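Local coordinates for protein C-domain type II peptide synthetase (Streptomyces globisporus, PDB 4ZXW) that belongs to the condensation-domain family of peptide synthetases, with the two-lobed fold related to CoA-dependent acyltransferases, at residues Thr242-Phe247 / Ala423-Tyr428; Pro268-Phe273 / Arg332-Cys337; Val291-Gly296 / Leu314-Asp319. All blocks are in the same frame, centred on the assembly; numbering follows the deposited sequence.

Contact 1. Residues Thr242-Phe247 / Ala423-Tyr428. With FRU (beta-D-fructofuranose), chain C; GLC (alpha-D-glucopyranose), chain B.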
loop_
_atom_site.group_PDB
_atom_site.type_symbol
_atom_site.label_atom_id
_atom_site.label_comp_id
_atom_site.label_asym_id
_atom_site.label_seq_id
_atom_site.Cartn_x
_atom_site.Cartn_y
_atom_site.Cartn_z
ATOM N N THR A 242 -11.790 -9.573 2.264
ATOM C CA THR A 242 -10.345 -9.580 2.088
ATOM C C THR A 242 -9.694 -9.941 3.421
ATOM O O THR A 242 -9.947 -9.286 4.446
ATOM C CB THR A 242 -9.819 -8.238 1.563
ATOM O OG1 THR A 242 -10.390 -7.959 0.273
ATOM C CG2 THR A 242 -8.281 -8.280 1.411
ATOM N N ALA A 243 -8.893 -11.013 3.386
ATOM C CA ALA A 243 -8.103 -11.486 4.520
ATOM C C ALA A 243 -6.633 -11.104 4.313
ATOM O O ALA A 243 -6.169 -10.950 3.174
ATOM C CB ALA A 243 -8.225 -12.997 4.696
ATOM N N TRP A 244 -5.909 -10.981 5.420
ATOM C CA TRP A 244 -4.528 -10.502 5.414
ATOM C C TRP A 244 -3.741 -11.412 6.295
ATOM O O TRP A 244 -4.015 -11.487 7.489
ATOM C CB TRP A 244 -4.426 -9.076 5.929
ATOM C CG TRP A 244 -5.102 -8.097 5.026
ATOM C CD1 TRP A 244 -6.393 -7.735 5.070
ATOM C CD2 TRP A 244 -4.515 -7.362 3.945
ATOM N NE1 TRP A 244 -6.665 -6.804 4.088
ATOM C CE2 TRP A 244 -5.524 -6.563 3.384
ATOM C CE3 TRP A 244 -3.240 -7.312 3.392
ATOM C CZ2 TRP A 244 -5.298 -5.715 2.312
ATOM C CZ3 TRP A 244 -3.020 -6.473 2.332
ATOM C CH2 TRP A 244 -4.045 -5.680 1.803
ATOM N N GLN A 245 -2.815 -12.157 5.701
ATOM C CA GLN A 245 -1.936 -12.996 6.486
ATOM C C GLN A 245 -0.635 -12.219 6.646
ATOM O O GLN A 245 -0.014 -11.793 5.656
ATOM C CB GLN A 245 -1.727 -14.354 5.828
ATOM C CG GLN A 245 -2.889 -15.305 6.096
ATOM C CD GLN A 245 -2.663 -16.733 5.610
ATOM O OE1 GLN A 245 -1.556 -17.299 5.700
ATOM N NE2 GLN A 245 -3.737 -17.337 5.103
ATOM N N ARG A 246 -0.251 -11.995 7.897
ATOM C CA ARG A 246 0.806 -11.045 8.181
ATOM C C ARG A 246 2.013 -11.846 8.592
ATOM O O ARG A 246 1.871 -12.938 9.119
ATOM C CB ARG A 246 0.358 -10.062 9.262
ATOM C CG ARG A 246 -0.906 -9.309 8.811
ATOM C CD ARG A 246 -1.001 -7.934 9.388
ATOM N NE ARG A 246 -2.029 -7.152 8.709
ATOM C CZ ARG A 246 -3.299 -7.076 9.095
ATOM N NH1 ARG A 246 -3.720 -7.723 10.164
ATOM N NH2 ARG A 246 -4.158 -6.351 8.405
ATOM N N PHE A 247 3.194 -11.335 8.294
ATOM C CA PHE A 247 4.428 -12.021 8.651
ATOM C C PHE A 247 5.570 -11.038 8.769
ATOM O O PHE A 247 5.513 -9.937 8.225
ATOM C CB PHE A 247 4.799 -13.078 7.624
ATOM C CG PHE A 247 4.957 -12.541 6.236
ATOM C CD1 PHE A 247 3.844 -12.355 5.425
ATOM C CD2 PHE A 247 6.199 -12.207 5.740
ATOM C CE1 PHE A 247 3.978 -11.863 4.121
ATOM C CE2 PHE A 247 6.328 -11.707 4.464
ATOM C CZ PHE A 247 5.201 -11.526 3.652
ATOM N N ALA A 423 8.483 -6.267 7.232
ATOM C CA ALA A 423 7.141 -6.607 7.647
ATOM C C ALA A 423 6.281 -6.823 6.411
ATOM O O ALA A 423 6.182 -5.949 5.562
ATOM C CB ALA A 423 6.569 -5.512 8.483
ATOM N N GLY A 424 5.622 -7.966 6.317
ATOM C CA GLY A 424 4.862 -8.252 5.125
ATOM C C GLY A 424 3.441 -8.713 5.344
ATOM O O GLY A 424 3.071 -9.164 6.429
ATOM N N SER A 425 2.657 -8.604 4.272
ATOM C CA SER A 425 1.294 -9.120 4.230
ATOM C C SER A 425 1.017 -9.784 2.907
ATOM O O SER A 425 1.436 -9.297 1.864
ATOM C CB SER A 425 0.266 -8.020 4.409
ATOM O OG SER A 425 0.235 -7.569 5.713
ATOM N N LEU A 426 0.305 -10.896 2.983
ATOM C CA LEU A 426 -0.347 -11.474 1.836
ATOM C C LEU A 426 -1.864 -11.322 2.015
ATOM O O LEU A 426 -2.459 -11.948 2.904
ATOM C CB LEU A 426 0.017 -12.943 1.697
ATOM C CG LEU A 426 -0.632 -13.726 0.568
ATOM C CD1 LEU A 426 -0.301 -13.136 -0.775
ATOM C CD2 LEU A 426 -0.170 -15.146 0.617
ATOM N N GLY A 427 -2.468 -10.482 1.176
ATOM C CA GLY A 427 -3.889 -10.228 1.221
ATOM C C GLY A 427 -4.559 -10.858 0.022
ATOM O O GLY A 427 -3.999 -10.898 -1.083
ATOM N N TYR A 428 -5.755 -11.368 0.252
ATOM C CA TYR A 428 -6.522 -12.037 -0.772
ATOM C C TYR A 428 -8.011 -11.981 -0.428
ATOM O O TYR A 428 -8.416 -11.685 0.728
ATOM C CB TYR A 428 -6.068 -13.481 -0.901
ATOM C CG TYR A 428 -6.122 -14.166 0.436
ATOM C CD1 TYR A 428 -5.074 -14.062 1.328
ATOM C CD2 TYR A 428 -7.223 -14.891 0.822
ATOM C CE1 TYR A 428 -5.125 -14.674 2.589
ATOM C CE2 TYR A 428 -7.277 -15.522 2.069
ATOM C CZ TYR A 428 -6.214 -15.404 2.945
ATOM O OH TYR A 428 -6.239 -16.007 4.189
HETATM C C1 FRU C . 1.414 -1.754 8.566
HETATM C C2 FRU C . 1.312 -2.636 7.318
HETATM C C3 FRU C . 1.145 -4.126 7.588
HETATM C C4 FRU C . 1.892 -4.935 6.498
HETATM C C5 FRU C . 2.980 -3.926 6.144
HETATM C C6 FRU C . 3.278 -4.012 4.647
HETATM O O1 FRU C . 0.147 -1.446 9.134
HETATM O O2 FRU C . 0.132 -2.371 6.567
HETATM O O3 FRU C . -0.004 -4.587 8.317
HETATM O O4 FRU C . 2.397 -6.217 6.863
HETATM O O5 FRU C . 2.502 -2.599 6.504
HETATM O O6 FRU C . 2.081 -3.715 3.884
HETATM C C1 GLC B . 0.124 -1.296 5.662
HETATM C C2 GLC B . -1.183 -0.555 5.923
HETATM C C3 GLC B . -2.416 -1.386 5.594
HETATM C C4 GLC B . -2.285 -1.917 4.179
HETATM C C5 GLC B . -0.953 -2.664 4.004
HETATM C C6 GLC B . -0.834 -3.147 2.551
HETATM O O2 GLC B . -1.255 -0.205 7.296
HETATM O O3 GLC B . -3.555 -0.517 5.673
HETATM O O4 GLC B . -3.392 -2.786 3.902
HETATM O O5 GLC B . 0.169 -1.826 4.346
HETATM O O6 GLC B . -0.671 -1.998 1.713
HETATM O O HOH W 1 -1.703 -5.654 6.433
#
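Strands 242-247 and 423-428 form a buried antiparallel pairing at one end of a mixed sheet, whose outermost strand there, within the chain, is 242-249. Six backbone hydrogen bonds join Ala243 with Tyr428, Gln245 with Leu426 and Phe247 with Gly424. Between them lie the non-hydrogen-bonded pairs Trp244 with Gly427 and Arg246 with Ser425, on the face toward the bound sugars.

On that side Gly427 CA sits over the Trp244 indole, 4.1 Å from the centroid of its six-membered ring, a CH-pi contact. The opposite indole face meets O4 of the glucose, and Ser425 CB approaches the ring edge. Ser425 OG bonds FRU O4 at 2.8 Å. A water accepts from Arg246 NE at 2.7 Å and also bonds Ser425 OG and FRU O3. The guanidinium is tied further to Glu125 by a salt bridge and to Leu398 O.

The other side packs on helix 435-454. Phe247, its CG between the backbone N and carbonyl carbon (chi1 58°), folds back over Gly424, whose CA stands 3.8 Å from the centroid of the Phe247 ring. Tyr428 swings back likewise, bringing CZ within 3.6 Å of Ala243 CB. Gln245 NE2 donates to Tyr428 OH at 3.0 Å, in the amide plane but with that plane 80° from the ring; Asp435 binds both groups. The aromatic-glycine pairing known from antiparallel sheets thus appears twice, Trp244 over Gly427 and Phe247 over Gly424, in this outer strand pair of the condensation-domain fold.

Contact 2. Residues Pro268-Phe273 / Arg332-Cys337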
loop_
_atom_site.group_PDB
_atom_site.type_symbol
_atom_site.label_atom_id
_atom_site.label_comp_id
_atom_site.label_asym_id
_atom_site.label_seq_id
_atom_site.Cartn_x
_atom_site.Cartn_y
_atom_site.Cartn_z
ATOM N N PRO A 268 16.743 -4.395 -2.196
ATOM C CA PRO A 268 16.049 -5.518 -1.569
ATOM C C PRO A 268 14.695 -5.838 -2.243
ATOM O O PRO A 268 14.346 -7.012 -2.331
ATOM C CB PRO A 268 15.867 -5.038 -0.128
ATOM C CG PRO A 268 16.975 -4.090 0.088
ATOM C CD PRO A 268 17.126 -3.368 -1.217
ATOM N N PHE A 269 13.950 -4.821 -2.700
ATOM C CA PHE A 269 12.711 -5.068 -3.449
ATOM C C PHE A 269 12.939 -5.950 -4.674
ATOM O O PHE A 269 12.161 -6.875 -4.896
ATOM C CB PHE A 269 12.041 -3.780 -3.930
ATOM C CG PHE A 269 10.907 -4.033 -4.907
ATOM C CD1 PHE A 269 9.672 -4.490 -4.460
ATOM C CD2 PHE A 269 11.092 -3.860 -6.260
ATOM C CE1 PHE A 269 8.636 -4.746 -5.349
ATOM C CE2 PHE A 269 10.068 -4.118 -7.159
ATOM C CZ PHE A 269 8.835 -4.563 -6.701
ATOM N N MET A 270 13.966 -5.644 -5.483
ATOM C CA MET A 270 14.264 -6.455 -6.681
ATOM C C MET A 270 14.528 -7.898 -6.306
ATOM O O MET A 270 14.050 -8.816 -6.965
ATOM C CB MET A 270 15.456 -5.896 -7.441
ATOM C CG MET A 270 15.217 -4.507 -7.987
ATOM S SD MET A 270 16.796 -3.780 -8.547
ATOM C CE MET A 270 16.231 -2.090 -8.812
ATOM N N THR A 271 15.277 -8.094 -5.223
ATOM C CA THR A 271 15.583 -9.443 -4.773
ATOM C C THR A 271 14.326 -10.184 -4.335
ATOM O O THR A 271 14.164 -11.346 -4.654
ATOM C CB THR A 271 16.614 -9.425 -3.623
ATOM O OG1 THR A 271 17.841 -8.886 -4.109
ATOM C CG2 THR A 271 16.850 -10.832 -3.049
ATOM N N MET A 272 13.433 -9.519 -3.610
ATOM C CA MET A 272 12.186 -10.165 -3.152
ATOM C C MET A 272 11.232 -10.439 -4.315
ATOM O O MET A 272 10.595 -11.507 -4.416
ATOM C CB MET A 272 11.485 -9.292 -2.104
ATOM C CG MET A 272 12.357 -8.757 -0.974
ATOM S SD MET A 272 12.440 -9.831 0.446
ATOM C CE MET A 272 10.835 -9.617 1.197
ATOM N N PHE A 273 11.135 -9.476 -5.215
ATOM C CA PHE A 273 10.342 -9.678 -6.414
ATOM C C PHE A 273 10.861 -10.854 -7.257
ATOM O O PHE A 273 10.073 -11.682 -7.745
ATOM C CB PHE A 273 10.344 -8.388 -7.213
ATOM C CG PHE A 273 9.448 -8.416 -8.415
ATOM C CD1 PHE A 273 8.085 -8.469 -8.271
ATOM C CD2 PHE A 273 9.974 -8.370 -9.682
ATOM C CE1 PHE A 273 7.264 -8.484 -9.379
ATOM C CE2 PHE A 273 9.155 -8.382 -10.779
ATOM C CZ PHE A 273 7.798 -8.444 -10.622
ATOM N N ARG A 332 18.100 -9.669 -14.339
ATOM C CA ARG A 332 17.057 -9.363 -15.323
ATOM C C ARG A 332 15.963 -8.504 -14.712
ATOM O O ARG A 332 15.458 -7.561 -15.335
ATOM C CB ARG A 332 16.482 -10.649 -15.885
ATOM C CG ARG A 332 17.552 -11.470 -16.574
ATOM C CD ARG A 332 16.943 -12.597 -17.353
ATOM N NE ARG A 332 17.932 -13.580 -17.774
ATOM C CZ ARG A 332 17.670 -14.582 -18.605
ATOM N NH1 ARG A 332 16.457 -14.735 -19.105
ATOM N NH2 ARG A 332 18.616 -15.438 -18.925
ATOM N N THR A 333 15.624 -8.799 -13.469
ATOM C CA THR A 333 14.624 -8.006 -12.747
ATOM C C THR A 333 15.103 -6.575 -12.627
ATOM O O THR A 333 14.365 -5.638 -12.865
ATOM C CB THR A 333 14.378 -8.567 -11.351
ATOM O OG1 THR A 333 13.771 -9.857 -11.476
ATOM C CG2 THR A 333 13.510 -7.631 -10.537
ATOM N N ARG A 334 16.365 -6.408 -12.268
ATOM C CA ARG A 334 16.905 -5.068 -12.160
ATOM C C ARG A 334 16.791 -4.328 -13.480
ATOM O O ARG A 334 16.463 -3.147 -13.525
ATOM C CB ARG A 334 18.360 -5.099 -11.718
ATOM C CG ARG A 334 18.974 -3.718 -11.673
ATOM C CD ARG A 334 20.374 -3.738 -11.100
ATOM N NE ARG A 334 21.298 -4.294 -12.075
ATOM C CZ ARG A 334 22.604 -4.420 -11.896
ATOM N NH1 ARG A 334 23.351 -4.940 -12.864
ATOM N NH2 ARG A 334 23.166 -4.032 -10.766
ATOM N N THR A 335 17.090 -5.010 -14.563
ATOM C CA THR A 335 16.973 -4.385 -15.863
ATOM C C THR A 335 15.526 -3.981 -16.153
ATOM O O THR A 335 15.246 -2.887 -16.661
ATOM C CB THR A 335 17.461 -5.336 -16.960
ATOM O OG1 THR A 335 18.814 -5.699 -16.705
ATOM C CG2 THR A 335 17.345 -4.675 -18.328
ATOM N N THR A 336 14.602 -4.873 -15.832
ATOM C CA THR A 336 13.182 -4.593 -16.065
ATOM C C THR A 336 12.696 -3.399 -15.257
ATOM O O THR A 336 12.005 -2.517 -15.762
ATOM C CB THR A 336 12.339 -5.807 -15.706
ATOM O OG1 THR A 336 12.592 -6.849 -16.658
ATOM C CG2 THR A 336 10.829 -5.474 -15.686
ATOM N N CYS A 337 13.053 -3.377 -13.984
ATOM C CA CYS A 337 12.619 -2.277 -13.118
ATOM C C CYS A 337 13.248 -0.967 -13.583
ATOM O O CYS A 337 12.606 0.080 -13.588
ATOM C CB CYS A 337 12.982 -2.541 -11.663
ATOM S SG CYS A 337 12.184 -3.915 -10.907
#
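Helices 268-273 and 332-337 cross at 118° between their N-to-C directions, with short-segment axes 9.5 Å apart at closest approach and Met270 and Arg334 as the nearest residues by CA. No hydrogen bond spans the two segments; the interface is made by a few side chains, and it illustrates a steep helix crossing that is packed mainly by Met270 and Thr333, with Phe273, Arg334 and Cys337 alongside.

Met270 contributes the most surface. Its chain is extended beyond CG, which carries the sulfur across to the aliphatic base of Arg334: Met270 SD lies 3.8 Å from Arg334 CB and equally near CG of that arginine. The two chains run obliquely to each other. Arg334 then bends at chi3 (74°), and its guanidinium turns off the interface to bond Lys265 O through NH2. The contact with methionine is thus made by methylene groups, while the charged end is engaged separately.

Thr333, just before Arg334, packs through its methyl branch. Thr333 CG2, anti to the backbone N, points into the angle between Met270 and Phe273, 4.0 Å from Met270 CB. Thr333 CG2 also meets the Phe273 ring at its edge, in plane, 3.7 Å from CD2 of Phe273. With the methyl used for packing, Thr333 OG1 bonds Gln277 OE1 on the continuing first helix and Val329 O on its own helix. Cys337, one turn after Thr333, sets SG 4.3 Å from Met270 CG and at the edge of the Phe269 ring.

Around this crossing, Phe273 and Cys337 both rest on Leu316 of strand 312-319, Phe269 reaches strand 366-373 through Phe371 and Ala373, and Thr271 packs against helix 251-264.

Contact 3. Residues Val291-Gly296 / Leu314-Asp319. With 4T7 ((1R)-1-(naphthalen-2-yl)ethane-1,2-diol), chain E.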
loop_
_atom_site.group_PDB
_atom_site.type_symbol
_atom_site.label_atom_id
_atom_site.label_comp_id
_atom_site.label_asym_id
_atom_site.label_seq_id
_atom_site.Cartn_x
_atom_site.Cartn_y
_atom_site.Cartn_z
ATOM N N VAL A 291 4.122 -9.217 -13.919
ATOM C CA VAL A 291 3.571 -9.003 -12.593
ATOM C C VAL A 291 3.615 -7.520 -12.265
ATOM O O VAL A 291 4.679 -6.920 -12.262
ATOM C CB VAL A 291 4.329 -9.786 -11.499
ATOM C CG1 VAL A 291 3.886 -9.319 -10.094
ATOM C CG2 VAL A 291 4.092 -11.268 -11.647
ATOM N N PRO A 292 2.454 -6.928 -11.953
ATOM C CA PRO A 292 2.452 -5.509 -11.621
ATOM C C PRO A 292 2.938 -5.268 -10.201
ATOM O O PRO A 292 2.852 -6.139 -9.326
ATOM C CB PRO A 292 0.983 -5.112 -11.775
ATOM C CG PRO A 292 0.242 -6.364 -11.451
ATOM C CD PRO A 292 1.108 -7.514 -11.906
ATOM N N THR A 293 3.525 -4.099 -10.011
ATOM C CA THR A 293 3.794 -3.597 -8.694
ATOM C C THR A 293 3.028 -2.280 -8.590
ATOM O O THR A 293 2.358 -1.870 -9.530
ATOM C CB THR A 293 5.328 -3.412 -8.439
ATOM O OG1 THR A 293 5.583 -3.102 -7.054
ATOM C CG2 THR A 293 5.890 -2.332 -9.302
ATOM N N PHE A 294 3.082 -1.660 -7.419
ATOM C CA PHE A 294 2.713 -0.265 -7.277
ATOM C C PHE A 294 3.953 0.560 -7.044
ATOM O O PHE A 294 4.666 0.302 -6.098
ATOM C CB PHE A 294 1.740 -0.075 -6.114
ATOM C CG PHE A 294 0.347 -0.403 -6.453
ATOM C CD1 PHE A 294 -0.384 0.415 -7.314
ATOM C CD2 PHE A 294 -0.257 -1.531 -5.920
ATOM C CE1 PHE A 294 -1.720 0.133 -7.607
ATOM C CE2 PHE A 294 -1.592 -1.833 -6.230
ATOM C CZ PHE A 294 -2.320 -0.995 -7.079
ATOM N N SER A 295 4.244 1.503 -7.936
ATOM C CA SER A 295 5.284 2.468 -7.651
ATOM C C SER A 295 4.704 3.512 -6.703
ATOM O O SER A 295 3.493 3.566 -6.516
ATOM C CB SER A 295 5.805 3.126 -8.940
ATOM O OG SER A 295 4.945 4.179 -9.314
ATOM N N GLY A 296 5.572 4.330 -6.110
ATOM C CA GLY A 296 5.163 5.303 -5.115
ATOM C C GLY A 296 4.492 6.493 -5.772
ATOM O O GLY A 296 3.641 7.154 -5.169
ATOM N N LEU A 314 2.049 -0.680 -12.076
ATOM C CA LEU A 314 3.199 -0.682 -12.987
ATOM C C LEU A 314 3.565 -2.100 -13.388
ATOM O O LEU A 314 4.073 -2.858 -12.550
ATOM C CB LEU A 314 4.388 0.002 -12.317
ATOM C CG LEU A 314 5.681 0.138 -13.115
ATOM C CD1 LEU A 314 5.398 0.966 -14.317
ATOM C CD2 LEU A 314 6.744 0.795 -12.249
ATOM N N PRO A 315 3.306 -2.475 -14.657
ATOM C CA PRO A 315 3.612 -3.841 -15.081
ATOM C C PRO A 315 5.110 -4.100 -15.267
ATOM O O PRO A 315 5.798 -3.325 -15.925
ATOM C CB PRO A 315 2.885 -3.977 -16.433
ATOM C CG PRO A 315 2.373 -2.640 -16.786
ATOM C CD PRO A 315 2.876 -1.643 -15.793
ATOM N N LEU A 316 5.585 -5.199 -14.696
ATOM C CA LEU A 316 6.990 -5.561 -14.767
ATOM C C LEU A 316 7.075 -6.909 -15.476
ATOM O O LEU A 316 6.698 -7.944 -14.908
ATOM C CB LEU A 316 7.617 -5.640 -13.370
ATOM C CG LEU A 316 7.622 -4.372 -12.514
ATOM C CD1 LEU A 316 8.286 -4.636 -11.136
ATOM C CD2 LEU A 316 8.331 -3.212 -13.230
ATOM N N ARG A 317 7.530 -6.882 -16.722
ATOM C CA ARG A 317 7.647 -8.083 -17.537
ATOM C C ARG A 317 9.072 -8.540 -17.592
ATOM O O ARG A 317 9.931 -7.775 -18.001
ATOM C CB ARG A 317 7.159 -7.826 -18.954
ATOM C CG ARG A 317 7.175 -9.044 -19.823
ATOM C CD ARG A 317 6.658 -8.672 -21.204
ATOM N NE ARG A 317 6.299 -9.849 -21.955
ATOM C CZ ARG A 317 5.945 -9.838 -23.232
ATOM N NH1 ARG A 317 5.898 -8.693 -23.914
ATOM N NH2 ARG A 317 5.621 -10.977 -23.824
ATOM N N THR A 318 9.316 -9.778 -17.178
ATOM C CA THR A 318 10.658 -10.353 -17.192
ATOM C C THR A 318 10.639 -11.696 -17.882
ATOM O O THR A 318 9.753 -12.532 -17.621
ATOM C CB THR A 318 11.215 -10.565 -15.787
ATOM O OG1 THR A 318 11.096 -9.359 -15.038
ATOM C CG2 THR A 318 12.664 -10.973 -15.832
ATOM N N ASP A 319 11.633 -11.912 -18.736
ATOM C CA ASP A 319 11.808 -13.196 -19.372
ATOM C C ASP A 319 12.817 -14.010 -18.588
ATOM O O ASP A 319 13.993 -13.668 -18.550
ATOM C CB ASP A 319 12.263 -13.024 -20.817
ATOM C CG ASP A 319 12.365 -14.339 -21.551
ATOM O OD1 ASP A 319 11.902 -15.374 -20.999
ATOM O OD2 ASP A 319 12.906 -14.330 -22.682
HETATM C CAI 4T7 E . -4.450 -3.612 -4.702
HETATM C CAM 4T7 E . -4.861 -4.281 -5.864
HETATM C CAG 4T7 E . -4.528 -5.621 -6.054
HETATM C CAD 4T7 E . -4.962 -6.307 -7.196
HETATM C CAC 4T7 E . -5.740 -5.657 -8.156
HETATM C CAF 4T7 E . -6.079 -4.315 -7.963
HETATM C CAL 4T7 E . -5.655 -3.635 -6.807
HETATM C CAH 4T7 E . -5.989 -2.295 -6.598
HETATM C CAE 4T7 E . -5.542 -1.636 -5.455
HETATM C CAK 4T7 E . -4.781 -2.271 -4.473
HETATM C CAN 4T7 E . -4.346 -1.533 -3.292
HETATM O OAB 4T7 E . -4.429 -2.271 -2.045
HETATM C CAJ 4T7 E . -2.899 -1.020 -3.412
HETATM O OAA 4T7 E . -2.509 -0.293 -2.231
#
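Thr293 and Leu316 meet obliquely on one face of an antiparallel strand pair, methyl against methyl: Thr293 CG2 lies 3.8 Å from Leu316 CD1. The threonine methyl stands between its backbone N and carbonyl carbon, while OG1 is anti to the N (chi1 -171°) and is held by Phe371 O, so the two branches serve different neighbours. Leu316 also lays its CB 3.4 Å from Val291 O. Farther along, Leu314 CD2 reaches Ser295 CB at 4.2 Å, and Ser295 OG is bound to Glu344.

Four backbone hydrogen bonds fix this register, pairing Val291 with Leu316 and Thr293 with Leu314. The bond from Leu316 N to Val291 O comes in well above the carbonyl plane, 57° out of it. Between these pairs Pro292 and Pro315 lie opposite each other, and Pro292 CA approaches Leu314 O at 3.2 Å in a CA-H...O contact. Just beyond, Phe294 CE2 comes to 3.2 Å from CAJ of the bound (1R)-1-(naphthalen-2-yl)ethane-1,2-diol.

Phe269 of helix 268-284 covers Thr293 and Phe273 covers Val291, helix 326-342 covers Leu314 and Leu316, and strand 366-373 lies alongside, with a backbone hydrogen bond between Pro292 and Phe371 and side-chain contacts to Pro292, Thr293 and Phe294.

Of the three contacts, contact 1 begins first along the chain, with strand 242-249, well after the N-terminal helices and strands; its partner 422-429 comes much later, so contact 1 closes the widest loop. Helix 268-284 packs with the later helix 326-342, so contact 2 closes a loop inside that of contact 1. Strands 288-295 and 312-319 pair in contact 3, nested inside contact 2; none of the loops cross. Contacts 2 and 3 touch directly: Arg332 NH1 is 2.7 Å from Asp319 O and Thr336 OG1 3.1 Å from Arg317 O, both probable hydrogen bonds. Contact 1 stands apart, its centre about 21 Å from that of contact 2, and joins strand 242-249 to strand 422-429 of the five-stranded mixed sheet.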